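Local coordinates for protein sugar kinase MJ0406 (Methanococcus jannaschii, PDB 2C4E) that phosphorylates a broad range of nucleosides to their monophosphates, preferring inosine, guanosine and cytidine as acceptors and ATP as phosphate donor, at residues L197-E200 against I201-L205. Residues are numbered along the deposited sequence; the frame is centred on the assembly and turned at random.
Sequences LNFE and IDDYL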
loop_
_atom_site.group_PDB
_atom_site.type_symbol
_atom_site.label_atom_id
_atom_site.label_comp_id
_atom_site.label_asym_id
_atom_site.label_seq_id
_atom_site.Cartn_x
_atom_site.Cartn_y
_atom_site.Cartn_z
ATOM N N LEU A 197 -14.215 -0.794 -32.028
ATOM C CA LEU A 197 -15.567 -0.961 -32.569
ATOM C C LEU A 197 -15.679 -0.682 -34.083
ATOM O O LEU A 197 -16.709 -0.985 -34.690
ATOM C CB LEU A 197 -16.539 -0.039 -31.822
ATOM C CG LEU A 197 -16.709 -0.266 -30.320
ATOM C CD1 LEU A 197 -17.309 0.955 -29.630
ATOM C CD2 LEU A 197 -17.583 -1.476 -30.054
ATOM N N ASN A 198 -14.620 -0.132 -34.684
ATOM C CA ASN A 198 -14.670 0.518 -36.005
ATOM C C ASN A 198 -15.839 1.504 -36.065
ATOM O O ASN A 198 -16.601 1.540 -37.029
ATOM C CB ASN A 198 -14.703 -0.487 -37.177
ATOM C CG ASN A 198 -14.519 0.188 -38.546
ATOM O OD1 ASN A 198 -13.776 1.166 -38.693
ATOM N ND2 ASN A 198 -15.203 -0.340 -39.557
ATOM N N PHE A 199 -15.953 2.312 -35.017
ATOM C CA PHE A 199 -16.994 3.335 -34.929
ATOM C C PHE A 199 -16.461 4.715 -35.248
ATOM O O PHE A 199 -15.382 5.097 -34.798
ATOM C CB PHE A 199 -17.561 3.380 -33.510
ATOM C CG PHE A 199 -18.744 2.478 -33.278
ATOM C CD1 PHE A 199 -19.601 2.730 -32.214
ATOM C CD2 PHE A 199 -18.992 1.369 -34.078
ATOM C CE1 PHE A 199 -20.677 1.908 -31.960
ATOM C CE2 PHE A 199 -20.097 0.549 -33.816
ATOM C CZ PHE A 199 -20.929 0.833 -32.767
ATOM N N GLU A 200 -17.244 5.462 -36.017
ATOM C CA GLU A 200 -17.133 6.905 -36.096
ATOM C C GLU A 200 -18.225 7.474 -35.179
ATOM O O GLU A 200 -19.042 6.728 -34.621
ATOM C CB GLU A 200 -17.329 7.385 -37.539
ATOM C CG GLU A 200 -16.244 6.932 -38.507
ATOM C CD GLU A 200 -16.648 7.113 -39.965
ATOM O OE1 GLU A 200 -17.566 6.393 -40.421
ATOM O OE2 GLU A 200 -16.061 7.975 -40.658
ATOM N N ILE A 201 -18.219 8.791 -35.014
ATOM C CA ILE A 201 -19.153 9.462 -34.121
ATOM C C ILE A 201 -20.597 9.078 -34.436
ATOM O O ILE A 201 -21.379 8.807 -33.527
ATOM C CB ILE A 201 -18.922 10.995 -34.173
ATOM C CG1 ILE A 201 -17.670 11.333 -33.345
ATOM C CG2 ILE A 201 -20.135 11.766 -33.621
ATOM C CD1 ILE A 201 -16.947 12.576 -33.770
ATOM N N ASP A 202 -20.944 9.025 -35.716
ATOM C CA ASP A 202 -22.325 8.761 -36.116
ATOM C C ASP A 202 -22.769 7.355 -35.709
ATOM O O ASP A 202 -23.955 7.138 -35.424
ATOM C CB ASP A 202 -22.513 8.974 -37.624
ATOM C CG ASP A 202 -22.604 10.445 -38.004
ATOM O OD1 ASP A 202 -22.793 10.735 -39.197
ATOM O OD2 ASP A 202 -22.499 11.385 -37.191
ATOM N N ASP A 203 -21.830 6.406 -35.689
ATOM C CA ASP A 203 -22.126 5.064 -35.174
ATOM C C ASP A 203 -22.488 5.053 -33.694
ATOM O O ASP A 203 -23.380 4.320 -33.295
ATOM C CB ASP A 203 -20.973 4.102 -35.423
ATOM C CG ASP A 203 -20.642 3.973 -36.890
ATOM O OD1 ASP A 203 -21.454 3.386 -37.641
ATOM O OD2 ASP A 203 -19.603 4.444 -37.394
ATOM N N TYR A 204 -21.775 5.821 -32.871
ATOM C CA TYR A 204 -22.182 5.975 -31.477
ATOM C C TYR A 204 -23.567 6.559 -31.392
ATOM O O TYR A 204 -24.377 6.126 -30.564
ATOM C CB TYR A 204 -21.245 6.890 -30.712
ATOM C CG TYR A 204 -19.897 6.297 -30.464
ATOM C CD1 TYR A 204 -18.824 6.603 -31.294
ATOM C CD2 TYR A 204 -19.674 5.450 -29.390
ATOM C CE1 TYR A 204 -17.572 6.069 -31.071
ATOM C CE2 TYR A 204 -18.428 4.916 -29.148
ATOM C CZ TYR A 204 -17.372 5.227 -29.996
ATOM O OH TYR A 204 -16.116 4.710 -29.759
ATOM N N LEU A 205 -23.841 7.553 -32.222
ATOM C CA LEU A 205 -25.096 8.295 -32.094
ATOM C C LEU A 205 -26.312 7.517 -32.598
ATOM O O LEU A 205 -27.440 7.924 -32.351
ATOM C CB LEU A 205 -24.997 9.645 -32.803
ATOM C CG LEU A 205 -24.001 10.621 -32.170
ATOM C CD1 LEU A 205 -23.807 11.820 -33.085
ATOM C CD2 LEU A 205 -24.468 11.057 -30.812
#
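F199 and Y204 meet in a T-shaped stack where the chain turns into helix 201-205. The F199 edge is directed at the Y204 face, with planes 89° apart and F199 CD1 standing 3.7 Å above the Y204 ring plane, over its centre. Beside it, F199 CB packs on Y204 CE1 at 3.6 Å, and L197 CD1 approaches CE2 of the same ring. The phenylalanine is itself sandwiched: D203 CB makes a CH-pi contact over one face, 3.6 Å from the ring centroid, while L197 CB lies against the opposite face.

One good and two weak hydrogen bonds mark the helix start. From the N3 position, D203 turns its carboxylate back to the N-cap residue, its CG beside its own backbone N (chi1 -59°), and OD2 accepts the E200 N-H through its anti lone pair at 2.9 Å, nearly straight at 165°. This is the N3-to-N-cap half of a capping box. E200 O receives weak hydrogen bonds from D203 N and Y204 N, at 3.0 and 3.4 Å.

Y204 OH is hydrogen-bonded to S194 OG. Replacing Y204 with an alanine would probably leave the F199 edge without its aromatic face and S194 OG without its hydroxyl partner. Y204, L197 and F199 pack the turn and helix 201-205 on helix 170-178, Y204 also meeting F190 of helix 187-197 and strand 182-186 of the large mixed sheet of the ribokinase fold.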